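Local coordinates for protein hepatocyte growth factor-regulated tyrosine kinase substrate (Drosophila melanogaster, PDB 1DVP) that drives endosome membrane invagination and multivesicular body formation, binds ubiquitin and phosphatidylinositol lipids, and dampens signalling by promoting degradation of active tyrosine kinase receptors, at residues H178-C183 with V207-G212; P54-S59 with T97-V102; K8-A13 with L27-E32; E85-F90 with Q124-T129; I69-G74 with T151-P156. All coordinates share one frame; numbering follows the deposited sequence.

In the fold
From the N terminus, contact 3 comes first: it closes the short loop between helices 5-14 and 23-34 before any other contact opens. Contact 2 then joins the starts of helices 56-72 and 100-116. It crosses contact 5, which opens at the end of the same helix 56-72, and also contact 4, which pairs helix 84-96 with helix 125-135. Contact 4 lies nested inside the loop closed by contact 5, where the chain leading to the zinc finger returns to the helical VHS domain. Contact 1 follows in series within the FYVE finger. P156 of contact 5 packs on N182 and C183 of contact 1, and contact 5 also touches contact 3.

Contact 1: H178-C183 with V207-G212. With ZN (zinc ion), chain C; CIT (citric acid), chain D.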
# COMPACT_ATOMS: atom_id res chain seq x y z
N HIS A 178 8.06 1.67 -2.03
CA HIS A 178 7.53 0.96 -0.88
C HIS A 178 6.63 1.98 -0.21
O HIS A 178 6.99 3.17 -0.22
CB HIS A 178 8.64 0.59 0.12
CG HIS A 178 9.71 -0.28 -0.44
ND1 HIS A 178 9.62 -1.67 -0.48
CD2 HIS A 178 10.88 0.05 -1.06
CE1 HIS A 178 10.68 -2.14 -1.11
NE2 HIS A 178 11.45 -1.12 -1.48
N HIS A 179 5.47 1.57 0.32
CA HIS A 179 4.65 2.55 1.02
C HIS A 179 4.91 2.52 2.53
O HIS A 179 5.13 1.45 3.15
CB HIS A 179 3.13 2.30 0.79
CG HIS A 179 2.69 2.50 -0.62
ND1 HIS A 179 2.92 1.57 -1.63
CD2 HIS A 179 2.02 3.52 -1.21
CE1 HIS A 179 2.41 2.01 -2.76
NE2 HIS A 179 1.86 3.20 -2.53
N CYS A 180 4.88 3.71 3.12
CA CYS A 180 4.96 3.86 4.57
C CYS A 180 3.51 3.53 5.02
O CYS A 180 2.56 4.15 4.54
CB CYS A 180 5.21 5.31 4.96
SG CYS A 180 5.05 5.68 6.73
N ARG A 181 3.35 2.65 5.97
CA ARG A 181 2.00 2.35 6.46
C ARG A 181 1.40 3.44 7.35
O ARG A 181 0.21 3.40 7.61
CB ARG A 181 2.02 1.03 7.21
CG ARG A 181 1.96 -0.14 6.34
CD ARG A 181 3.16 -0.31 5.47
NE ARG A 181 3.11 -1.65 4.88
CZ ARG A 181 3.83 -2.08 3.85
NH1 ARG A 181 4.71 -1.31 3.20
NH2 ARG A 181 3.64 -3.34 3.45
N ASN A 182 2.19 4.41 7.85
CA ASN A 182 1.63 5.48 8.65
C ASN A 182 1.13 6.67 7.82
O ASN A 182 0.05 7.21 8.11
CB ASN A 182 2.65 6.05 9.67
CG ASN A 182 2.00 6.97 10.70
OD1 ASN A 182 2.43 8.12 10.91
ND2 ASN A 182 0.94 6.48 11.35
N CYS A 183 1.87 7.10 6.78
CA CYS A 183 1.40 8.28 6.02
C CYS A 183 0.94 7.93 4.61
O CYS A 183 0.40 8.76 3.91
CB CYS A 183 2.47 9.38 5.94
SG CYS A 183 4.04 8.94 5.08
N VAL A 207 5.26 -2.86 11.20
CA VAL A 207 5.17 -2.74 9.77
C VAL A 207 6.14 -1.62 9.28
O VAL A 207 6.61 -0.80 10.06
CB VAL A 207 3.71 -2.39 9.35
CG1 VAL A 207 2.75 -3.57 9.62
CG2 VAL A 207 3.24 -1.17 10.11
N ARG A 208 6.39 -1.58 7.96
CA ARG A 208 7.30 -0.59 7.38
C ARG A 208 6.79 0.86 7.55
O ARG A 208 5.63 1.10 7.30
CB ARG A 208 7.46 -0.92 5.88
CG ARG A 208 8.28 0.13 5.11
CD ARG A 208 8.15 -0.05 3.62
NE ARG A 208 8.59 -1.39 3.24
CZ ARG A 208 9.85 -1.76 3.07
NH1 ARG A 208 10.83 -0.90 3.24
NH2 ARG A 208 10.13 -2.99 2.69
N VAL A 209 7.64 1.81 8.04
CA VAL A 209 7.28 3.22 8.13
C VAL A 209 8.47 4.09 7.59
O VAL A 209 9.60 3.64 7.55
CB VAL A 209 6.99 3.66 9.59
CG1 VAL A 209 5.70 3.00 10.12
CG2 VAL A 209 8.13 3.28 10.52
N CYS A 210 8.20 5.30 7.16
CA CYS A 210 9.26 6.19 6.69
C CYS A 210 9.93 6.86 7.93
O CYS A 210 9.42 6.85 9.07
CB CYS A 210 8.67 7.26 5.76
SG CYS A 210 7.78 8.51 6.63
N ASP A 211 11.09 7.45 7.67
CA ASP A 211 11.87 8.11 8.71
C ASP A 211 11.11 9.22 9.38
O ASP A 211 11.10 9.29 10.57
CB ASP A 211 13.21 8.59 8.12
CG ASP A 211 14.14 7.43 7.89
OD1 ASP A 211 13.90 6.40 8.52
OD2 ASP A 211 15.09 7.50 7.11
N GLY A 212 10.46 10.09 8.62
CA GLY A 212 9.69 11.16 9.23
C GLY A 212 8.63 10.65 10.21
O GLY A 212 8.48 11.20 11.31
ZN ZN C . 5.44 7.94 6.69
C1 CIT D . 5.49 -5.98 0.97
O1 CIT D . 6.40 -6.25 1.82
O2 CIT D . 4.22 -6.38 1.44
C2 CIT D . 5.57 -5.24 -0.49
C3 CIT D . 5.19 -3.78 -0.22
O7 CIT D . 3.89 -3.58 0.35
C4 CIT D . 5.11 -2.79 -1.39
C5 CIT D . 4.63 -1.44 -0.94
O3 CIT D . 4.74 -0.96 0.22
O4 CIT D . 3.98 -0.76 -1.89
C6 CIT D . 6.46 -3.27 0.56
O5 CIT D . 7.52 -3.06 0.04
O6 CIT D . 6.45 -3.01 1.80
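R208 lies across H178 and, together with C180, C210 and R181, knits strand 206-209 to strand 178-179 and the loop after it. The stacking is broad: the guanidinium of R208 rests flat on the imidazole of H178, centres 4.1 Å apart and planes 28° apart, with ND1 of the ring over the guanidinium centre. A bend at chi3 (-58°) folds the arginine over the ring. On the aliphatic side, V207 CG2 touches R181 CB.

The main-chain link is nearly straight: R181 N donates to R208 O at 3.1 Å with 174° at the hydrogen. R181 also curls back, so that NH1 binds H179 O in the carbonyl plane at 2.8 Å.

The sulfurs form the second centre. SG of C180, C183 and C210 grip a zinc ion, which C213 completes, and C180 SG bonds the metal at 2.3 Å. That sulfur also accepts from C210 N at 3.2 Å and from C183 N, bonds that would temper the negative charge of the thiolate.

A citrate, probably from the crystallisation liquor, gathers the basic groups. H178 ND1 reaches its O5 at 2.6 Å, H179 gives both N and ND1, and O6 is shared by R181 NH1 at 2.8 Å and R208 NE. R181 NH2 of the second subunit also binds this citrate.

The basic run H178-R181 beside R208-C210 matches the R(R/K)HHCR and RVC motifs of FYVE fingers, and the citrate probably occupies the place where these domains receive the phosphoinositide headgroup.

Contact 2: P54-S59 with T97-V102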
# COMPACT_ATOMS: atom_id res chain seq x y z
N PRO A 54 -10.90 5.09 41.10
CA PRO A 54 -9.90 5.57 42.06
C PRO A 54 -8.49 5.32 41.56
O PRO A 54 -7.53 5.85 42.09
CB PRO A 54 -10.19 4.76 43.31
CG PRO A 54 -11.68 4.43 43.16
CD PRO A 54 -11.81 4.11 41.72
N ASN A 55 -8.35 4.49 40.54
CA ASN A 55 -7.01 4.21 40.03
C ASN A 55 -6.67 5.28 39.00
O ASN A 55 -7.48 5.60 38.15
CB ASN A 55 -6.95 2.81 39.42
CG ASN A 55 -5.56 2.43 38.94
OD1 ASN A 55 -5.10 2.89 37.89
ND2 ASN A 55 -4.88 1.60 39.72
N PRO A 56 -5.45 5.86 39.08
CA PRO A 56 -5.03 6.91 38.14
C PRO A 56 -4.89 6.42 36.71
O PRO A 56 -5.16 7.16 35.78
CB PRO A 56 -3.69 7.37 38.72
CG PRO A 56 -3.12 6.06 39.27
CD PRO A 56 -4.33 5.45 39.96
N HIS A 57 -4.44 5.17 36.55
CA HIS A 57 -4.27 4.57 35.22
C HIS A 57 -5.63 4.23 34.58
O HIS A 57 -5.87 4.59 33.43
CB HIS A 57 -3.38 3.33 35.31
CG HIS A 57 -2.07 3.58 35.98
ND1 HIS A 57 -1.80 3.16 37.27
CD2 HIS A 57 -0.99 4.29 35.58
CE1 HIS A 57 -0.61 3.60 37.63
NE2 HIS A 57 -0.09 4.28 36.62
N SER A 58 -6.51 3.57 35.32
CA SER A 58 -7.84 3.26 34.82
C SER A 58 -8.59 4.55 34.44
O SER A 58 -9.28 4.65 33.40
CB SER A 58 -8.67 2.52 35.87
OG SER A 58 -8.14 1.25 36.16
N SER A 59 -8.47 5.55 35.31
CA SER A 59 -9.14 6.82 35.09
C SER A 59 -8.62 7.52 33.84
O SER A 59 -9.40 8.04 33.04
CB SER A 59 -8.97 7.73 36.31
OG SER A 59 -9.38 9.05 36.03
N THR A 97 -9.87 16.09 40.56
CA THR A 97 -9.24 14.77 40.56
C THR A 97 -7.89 14.78 41.27
O THR A 97 -7.07 15.68 41.06
CB THR A 97 -9.01 14.22 39.12
OG1 THR A 97 -8.51 12.88 39.18
CG2 THR A 97 -7.99 15.08 38.39
N PRO A 98 -7.63 13.77 42.11
CA PRO A 98 -6.37 13.66 42.85
C PRO A 98 -5.17 13.41 41.94
O PRO A 98 -4.03 13.67 42.30
CB PRO A 98 -6.62 12.50 43.81
CG PRO A 98 -7.66 11.67 43.09
CD PRO A 98 -8.58 12.72 42.52
N HIS A 99 -5.44 12.92 40.73
CA HIS A 99 -4.37 12.62 39.80
C HIS A 99 -4.19 13.70 38.76
O HIS A 99 -5.12 14.01 37.99
CB HIS A 99 -4.65 11.29 39.14
CG HIS A 99 -5.56 10.41 39.93
ND1 HIS A 99 -5.16 9.76 41.07
CD2 HIS A 99 -6.84 10.04 39.71
CE1 HIS A 99 -6.15 9.02 41.53
NE2 HIS A 99 -7.19 9.17 40.72
N GLU A 100 -2.98 14.25 38.73
CA GLU A 100 -2.61 15.31 37.81
C GLU A 100 -2.59 14.78 36.38
O GLU A 100 -2.99 15.47 35.45
CB GLU A 100 -1.22 15.85 38.17
CG GLU A 100 -0.71 16.99 37.29
CD GLU A 100 -1.48 18.27 37.48
OE1 GLU A 100 -1.15 19.27 36.78
OE2 GLU A 100 -2.41 18.31 38.31
N ASN A 101 -2.13 13.54 36.21
CA ASN A 101 -2.07 12.91 34.88
C ASN A 101 -3.48 12.92 34.27
O ASN A 101 -3.64 13.09 33.05
CB ASN A 101 -1.55 11.47 35.00
CG ASN A 101 -2.59 10.52 35.58
OD1 ASN A 101 -3.23 10.83 36.59
ND2 ASN A 101 -2.78 9.36 34.94
N VAL A 102 -4.48 12.73 35.12
CA VAL A 102 -5.87 12.72 34.70
C VAL A 102 -6.32 14.13 34.31
O VAL A 102 -7.01 14.32 33.30
CB VAL A 102 -6.79 12.23 35.83
CG1 VAL A 102 -8.23 12.22 35.35
CG2 VAL A 102 -6.37 10.85 36.30
O HOH W 1 -9.62 10.60 38.46
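Two helices of the VHS superhelix start side by side here, and P56, in the first turn of helix 56-72, lies against H99, the N-cap residue of helix 100-116. The contact is a CH-pi one: P56 CB sits 3.9 Å from the centroid of the imidazole and only 21° off its normal. P98 covers the opposite face, its CG placed toward the rim, so the ring is held between two prolines. With the ring in this place, the first torsion of H99 (chi1 -23°) is away from the usual staggered values.

Beside the ring, N101 ND2 points at P56 O across 3.3 Å, a straight but weak hydrogen bond joining the two first turns. Deeper in, both methyls of V102 close on the hydroxyl of S59, with CG1 3.4 Å from OG. That hydroxyl is not left without polar company: it is hydrogen-bonded to M51 O, and it accepts from a water at 2.9 Å. The same water lies 2.6 Å from T97 OG1 and meets the H99 ring at its edge, bridging the two segments.

N55 caps helix 56-72, its OD1 taking S58 N at 3.0 Å and H57 N more weakly.

Around this pair, F93 of helix 84-96 packs on both S59 and V102, while L63, a turn further along helix 56-72, meets V102, so the inner side of the contact faces the body of the helical domain.

Contact 3: K8-A13 with L27-E32; sequences KNLENA and LLICDE
N9 and E32 face each other across two antiparallel helices, with N9 carrying most of the contact. The amide ND2 donates to E32 OE1 at 2.8 Å with 154° at the hydrogen. The acceptor lies close to the plane of the amide, but the amide nitrogen stands above the carboxylate plane, and the two flat groups are turned 55° against each other. The glutamate chain is extended beyond CG and carries its carboxylate across to helix 5-14. Its other oxygen, OE2, is hydrogen-bonded to S5 OG, so one carboxylate is engaged with two residues of the same N-terminal helix.

Over one face of the amide, L28 crosses N9 at about a right angle and brings its CD1 methyl to 3.5 Å from N9 OD1. At the root of the same asparagine side chain, N9 CB rests on I29 CG1 at 3.8 Å. The isoleucine starts off beside the contact rather than into it, yet its extended chain swings CD1 inward, where it lies against L10 CA and 4.0 Å from L10 CD1. This oily side continues into helix 56-72 through V65 and I69, whereas L28 packs on T174 of the second subunit.

The short axes run 9.6 Å apart with their directions at 150°, an antiparallel helical hairpin of the kind that opens the VHS superhelix.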
# COMPACT_ATOMS: atom_id res chain seq x y z
N LYS A 8 -17.32 -5.70 28.80
CA LYS A 8 -16.10 -6.47 28.95
C LYS A 8 -14.95 -5.77 28.21
O LYS A 8 -13.80 -5.80 28.65
CB LYS A 8 -16.29 -7.90 28.40
CG LYS A 8 -14.97 -8.70 28.26
CD LYS A 8 -14.84 -9.81 29.33
CE LYS A 8 -13.42 -10.36 29.42
NZ LYS A 8 -12.87 -10.68 28.07
N ASN A 9 -15.26 -5.15 27.07
CA ASN A 9 -14.22 -4.46 26.34
C ASN A 9 -13.78 -3.20 27.11
O ASN A 9 -12.62 -2.87 27.13
CB ASN A 9 -14.69 -4.10 24.90
CG ASN A 9 -14.93 -5.33 24.02
OD1 ASN A 9 -14.17 -6.30 24.03
ND2 ASN A 9 -16.00 -5.28 23.22
N LEU A 10 -14.72 -2.51 27.76
CA LEU A 10 -14.35 -1.31 28.51
C LEU A 10 -13.50 -1.71 29.75
O LEU A 10 -12.50 -1.05 30.07
CB LEU A 10 -15.60 -0.53 28.93
CG LEU A 10 -15.44 0.85 29.59
CD1 LEU A 10 -14.78 1.89 28.61
CD2 LEU A 10 -16.82 1.33 30.04
N GLU A 11 -13.90 -2.78 30.43
CA GLU A 11 -13.10 -3.28 31.56
C GLU A 11 -11.68 -3.52 31.05
O GLU A 11 -10.72 -3.03 31.62
CB GLU A 11 -13.65 -4.61 32.09
CG GLU A 11 -14.90 -4.50 32.88
CD GLU A 11 -14.69 -3.88 34.25
OE1 GLU A 11 -15.71 -3.71 34.96
OE2 GLU A 11 -13.54 -3.57 34.61
N ASN A 12 -11.56 -4.29 29.98
CA ASN A 12 -10.26 -4.58 29.37
C ASN A 12 -9.47 -3.32 29.07
O ASN A 12 -8.34 -3.18 29.49
CB ASN A 12 -10.41 -5.36 28.07
CG ASN A 12 -10.70 -6.85 28.27
OD1 ASN A 12 -10.51 -7.38 29.36
ND2 ASN A 12 -11.14 -7.52 27.22
N ALA A 13 -10.09 -2.39 28.33
CA ALA A 13 -9.45 -1.14 27.94
C ALA A 13 -9.07 -0.18 29.11
O ALA A 13 -8.14 0.65 28.99
CB ALA A 13 -10.34 -0.43 26.94
N LEU A 27 -10.90 -0.20 19.69
CA LEU A 27 -11.41 -0.23 18.35
C LEU A 27 -12.73 -1.05 18.34
O LEU A 27 -13.68 -0.73 17.61
CB LEU A 27 -10.34 -0.80 17.39
CG LEU A 27 -9.10 0.15 17.29
CD1 LEU A 27 -8.06 -0.40 16.33
CD2 LEU A 27 -9.56 1.58 16.88
N LEU A 28 -12.79 -2.11 19.15
CA LEU A 28 -14.03 -2.92 19.28
C LEU A 28 -15.16 -2.03 19.86
O LEU A 28 -16.32 -2.10 19.41
CB LEU A 28 -13.78 -4.13 20.21
CG LEU A 28 -13.18 -5.41 19.61
CD1 LEU A 28 -12.93 -6.45 20.72
CD2 LEU A 28 -14.23 -6.03 18.56
N ILE A 29 -14.85 -1.20 20.86
CA ILE A 29 -15.82 -0.30 21.46
C ILE A 29 -16.36 0.65 20.37
O ILE A 29 -17.56 0.77 20.21
CB ILE A 29 -15.22 0.50 22.68
CG1 ILE A 29 -15.11 -0.44 23.88
CG2 ILE A 29 -16.13 1.73 23.06
CD1 ILE A 29 -14.40 0.12 25.04
N CYS A 30 -15.47 1.26 19.58
CA CYS A 30 -15.92 2.16 18.51
C CYS A 30 -16.87 1.46 17.54
O CYS A 30 -17.90 2.00 17.19
CB CYS A 30 -14.72 2.73 17.77
SG CYS A 30 -13.74 3.77 18.86
N ASP A 31 -16.51 0.26 17.08
CA ASP A 31 -17.40 -0.50 16.19
C ASP A 31 -18.76 -0.81 16.85
O ASP A 31 -19.82 -0.67 16.22
CB ASP A 31 -16.72 -1.82 15.77
CG ASP A 31 -15.65 -1.61 14.68
OD1 ASP A 31 -15.74 -0.58 13.96
OD2 ASP A 31 -14.76 -2.47 14.55
N GLU A 32 -18.74 -1.25 18.12
CA GLU A 32 -20.00 -1.57 18.82
C GLU A 32 -20.93 -0.36 18.83
O GLU A 32 -22.13 -0.53 18.68
CB GLU A 32 -19.77 -2.09 20.26
CG GLU A 32 -18.89 -3.34 20.29
CD GLU A 32 -18.49 -3.88 21.68
OE1 GLU A 32 -17.74 -3.21 22.45
OE2 GLU A 32 -18.90 -5.02 21.97

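Contact 4: E85-F90 with Q124-T129; sequences ENCEMF and QAIKDT
C87 of helix 84-96 points at the first turn of helix 125-135, where it meets A125, I126 and T129. Both helices belong to the VHS superhelix, whose intervening helix is 100-116, and they run roughly parallel: their short axes approach to 9.3 Å with directions 28° apart.

Starting at the root, C87 CB sits against T129 OG1, 3.3 Å away, and against A125 O at 3.8 Å. From there the side chain turns its sulfur to the position opposite its own carbonyl carbon (chi1 -67°), which sends SG along the beginning of helix 125-135 instead of toward T129. The tip then rests on the A125 methyl, SG to CB 3.8 Å, and on the backbone beside it, since SG is 3.9 Å from I126 N. The side chain of I126 comes in last: its CG1 is 4.2 Å from the same sulfur. No hydrogen bond crosses between the segments, so the contact is made by packing.

I126 carries the apolar surface onward to W113 of helix 100-116 and to F82 and F117. On the other helix, F90, one turn after C87, packs on M106 and on F44 of helix 40-51.

The polar atom next to C87 CB is occupied within its own helix. T129 OG1 donates to A125 O at 2.7 Å, and that carbonyl oxygen also accepts T129 N at 3.1 Å.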
# COMPACT_ATOMS: atom_id res chain seq x y z
N GLU A 85 -24.05 20.57 30.50
CA GLU A 85 -23.68 19.90 31.72
C GLU A 85 -22.38 19.12 31.56
O GLU A 85 -21.43 19.37 32.30
CB GLU A 85 -24.84 19.01 32.23
CG GLU A 85 -25.52 18.12 31.23
CD GLU A 85 -26.84 17.54 31.76
OE1 GLU A 85 -26.91 17.19 32.97
OE2 GLU A 85 -27.82 17.42 30.97
N ASN A 86 -22.30 18.23 30.58
CA ASN A 86 -21.08 17.46 30.38
C ASN A 86 -19.79 18.28 30.29
O ASN A 86 -18.76 17.88 30.82
CB ASN A 86 -21.23 16.57 29.16
CG ASN A 86 -22.21 15.46 29.38
OD1 ASN A 86 -22.26 14.88 30.47
ND2 ASN A 86 -23.00 15.14 28.36
N CYS A 87 -19.84 19.43 29.64
CA CYS A 87 -18.65 20.24 29.52
C CYS A 87 -18.30 20.83 30.88
O CYS A 87 -17.13 21.01 31.21
CB CYS A 87 -18.85 21.35 28.50
SG CYS A 87 -19.04 20.72 26.83
N GLU A 88 -19.34 21.13 31.65
CA GLU A 88 -19.14 21.69 32.97
C GLU A 88 -18.63 20.59 33.88
O GLU A 88 -17.77 20.82 34.73
CB GLU A 88 -20.44 22.28 33.48
CG GLU A 88 -20.78 23.62 32.85
CD GLU A 88 -22.11 24.17 33.31
OE1 GLU A 88 -23.14 23.93 32.65
OE2 GLU A 88 -22.13 24.85 34.36
N MET A 89 -19.16 19.38 33.68
CA MET A 89 -18.74 18.21 34.46
C MET A 89 -17.26 17.99 34.16
O MET A 89 -16.45 17.77 35.06
CB MET A 89 -19.51 16.95 34.02
CG MET A 89 -18.71 16.03 33.06
SD MET A 89 -17.69 14.65 33.81
CE MET A 89 -18.78 13.30 33.32
N PHE A 90 -16.91 18.05 32.89
CA PHE A 90 -15.53 17.84 32.52
C PHE A 90 -14.70 18.80 33.31
O PHE A 90 -13.60 18.48 33.77
CB PHE A 90 -15.36 18.07 31.02
CG PHE A 90 -15.87 16.94 30.19
CD1 PHE A 90 -16.36 17.15 28.91
CD2 PHE A 90 -15.84 15.63 30.68
CE1 PHE A 90 -16.81 16.07 28.13
CE2 PHE A 90 -16.28 14.57 29.92
CZ PHE A 90 -16.77 14.79 28.63
N GLN A 124 -19.89 24.22 21.03
CA GLN A 124 -19.21 25.46 21.43
C GLN A 124 -19.11 25.60 22.97
O GLN A 124 -18.30 26.39 23.50
CB GLN A 124 -19.93 26.66 20.81
CG GLN A 124 -20.77 27.51 21.78
CD GLN A 124 -20.03 28.78 22.21
OE1 GLN A 124 -20.60 29.66 22.86
NE2 GLN A 124 -18.75 28.86 21.85
N ALA A 125 -19.94 24.84 23.67
CA ALA A 125 -19.94 24.81 25.13
C ALA A 125 -18.54 24.38 25.55
O ALA A 125 -18.11 24.60 26.69
CB ALA A 125 -20.95 23.79 25.63
N ILE A 126 -17.84 23.75 24.60
CA ILE A 126 -16.48 23.29 24.81
C ILE A 126 -15.56 24.49 24.73
O ILE A 126 -14.75 24.70 25.63
CB ILE A 126 -16.04 22.28 23.71
CG1 ILE A 126 -17.25 21.59 23.09
CG2 ILE A 126 -15.12 21.23 24.32
CD1 ILE A 126 -16.92 20.81 21.86
N LYS A 127 -15.69 25.28 23.66
CA LYS A 127 -14.84 26.48 23.48
C LYS A 127 -14.93 27.43 24.67
O LYS A 127 -13.94 28.04 25.05
CB LYS A 127 -15.24 27.25 22.23
CG LYS A 127 -14.50 28.58 22.08
CD LYS A 127 -14.70 29.21 20.68
CE LYS A 127 -16.12 29.70 20.42
NZ LYS A 127 -16.43 30.95 21.17
N ASP A 128 -16.11 27.52 25.26
CA ASP A 128 -16.33 28.39 26.41
C ASP A 128 -15.78 27.82 27.71
O ASP A 128 -15.25 28.57 28.55
CB ASP A 128 -17.81 28.69 26.53
CG ASP A 128 -18.30 29.56 25.40
OD1 ASP A 128 -19.45 29.36 24.97
OD2 ASP A 128 -17.53 30.45 24.95
N THR A 129 -15.91 26.51 27.88
CA THR A 129 -15.40 25.85 29.06
C THR A 129 -13.91 26.11 29.09
O THR A 129 -13.31 26.25 30.14
CB THR A 129 -15.62 24.32 29.02
OG1 THR A 129 -17.02 24.04 29.15
CG2 THR A 129 -14.86 23.63 30.16

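Contact 5: I69-G74 with T151-P156; sequences IVKNCG and TADTAP
N72 meets D153 with both ends of its amide. D153 N donates to N72 OD1 at 2.7 Å and 166°, while N72 ND2 donates to D153 OD1 at 2.8 Å, so a single asparagine grips both the main chain and the side chain of one residue. The carboxylate is turned 70° from the amide plane, and ND2 meets OD1 from above the carboxylate.

The second carboxylate oxygen serves K71. A salt bridge joins K71 NZ to D153 OD2 at 3.1 Å, the lysine crossing the aspartate at about a right angle after a kink at chi3 (102°). On its way K71 lays CD 3.5 Å from T151 O. Each oxygen of D153 thus has its own partner on helix 56-72, and K71 would offset the charge of the aspartate. A152 is pressed close, its CA 3.1 Å from N72 OD1.

F173 of the second subunit packs over N72, A152 and D153, adding a dimer contact to the same spot. The arrangement is a docked interdomain linker: the irregular chain between the last VHS helix, 125-135, and the first strand of the FYVE finger is fastened to the C-terminal end of helix 56-72.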
# COMPACT_ATOMS: atom_id res chain seq x y z
N ILE A 69 -13.95 7.46 20.93
CA ILE A 69 -15.31 7.39 20.38
C ILE A 69 -15.74 8.75 19.82
O ILE A 69 -16.51 8.82 18.87
CB ILE A 69 -16.35 6.83 21.42
CG1 ILE A 69 -16.50 7.77 22.62
CG2 ILE A 69 -15.90 5.45 21.91
CD1 ILE A 69 -17.72 7.40 23.52
N VAL A 70 -15.23 9.83 20.41
CA VAL A 70 -15.58 11.15 19.92
C VAL A 70 -14.96 11.25 18.56
O VAL A 70 -15.53 11.77 17.62
CB VAL A 70 -15.00 12.29 20.82
CG1 VAL A 70 -15.03 13.66 20.05
CG2 VAL A 70 -15.83 12.42 22.08
N LYS A 71 -13.74 10.74 18.45
CA LYS A 71 -13.09 10.81 17.17
C LYS A 71 -13.60 9.81 16.09
O LYS A 71 -13.65 10.14 14.89
CB LYS A 71 -11.59 10.62 17.36
CG LYS A 71 -10.84 10.60 16.08
CD LYS A 71 -9.41 10.93 16.33
CE LYS A 71 -8.58 9.65 16.30
NZ LYS A 71 -7.14 10.00 16.54
N ASN A 72 -13.96 8.60 16.52
CA ASN A 72 -14.39 7.56 15.58
C ASN A 72 -15.87 7.24 15.47
O ASN A 72 -16.24 6.39 14.67
CB ASN A 72 -13.67 6.23 15.90
CG ASN A 72 -12.19 6.33 15.75
OD1 ASN A 72 -11.69 7.09 14.90
ND2 ASN A 72 -11.46 5.59 16.55
N CYS A 73 -16.71 7.90 16.26
CA CYS A 73 -18.12 7.55 16.22
C CYS A 73 -19.16 8.63 15.77
O CYS A 73 -20.36 8.41 15.84
CB CYS A 73 -18.50 6.93 17.57
SG CYS A 73 -17.46 5.43 17.93
N GLY A 74 -18.65 9.77 15.30
CA GLY A 74 -19.48 10.85 14.78
C GLY A 74 -20.53 11.57 15.63
O GLY A 74 -20.50 11.60 16.85
N THR A 151 -9.53 13.53 12.16
CA THR A 151 -9.88 12.43 11.27
C THR A 151 -9.84 11.12 12.07
O THR A 151 -8.94 10.92 12.90
CB THR A 151 -8.88 12.31 10.07
OG1 THR A 151 -7.62 11.80 10.53
CG2 THR A 151 -8.67 13.67 9.40
N ALA A 152 -10.81 10.25 11.83
CA ALA A 152 -10.88 8.97 12.53
C ALA A 152 -9.58 8.18 12.46
O ALA A 152 -8.68 8.49 11.64
CB ALA A 152 -12.03 8.13 11.96
N ASP A 153 -9.47 7.19 13.34
CA ASP A 153 -8.33 6.26 13.37
C ASP A 153 -8.47 5.38 12.11
O ASP A 153 -9.23 4.42 12.09
CB ASP A 153 -8.40 5.34 14.61
CG ASP A 153 -8.11 6.06 15.93
OD1 ASP A 153 -8.73 5.69 16.95
OD2 ASP A 153 -7.25 6.98 15.95
N THR A 154 -7.79 5.73 11.03
CA THR A 154 -7.85 4.90 9.82
C THR A 154 -6.60 5.20 9.01
O THR A 154 -6.19 6.36 8.91
CB THR A 154 -9.13 5.17 8.94
OG1 THR A 154 -10.32 4.76 9.65
CG2 THR A 154 -9.04 4.38 7.63
N ALA A 155 -5.99 4.15 8.49
CA ALA A 155 -4.77 4.28 7.68
C ALA A 155 -4.97 5.17 6.46
O ALA A 155 -5.90 4.97 5.67
CB ALA A 155 -4.30 2.89 7.24
N PRO A 156 -4.09 6.17 6.27
CA PRO A 156 -4.19 7.08 5.12
C PRO A 156 -4.15 6.27 3.81
O PRO A 156 -3.64 5.13 3.81
CB PRO A 156 -2.94 7.93 5.26
CG PRO A 156 -1.92 6.84 5.59
CD PRO A 156 -2.68 6.09 6.72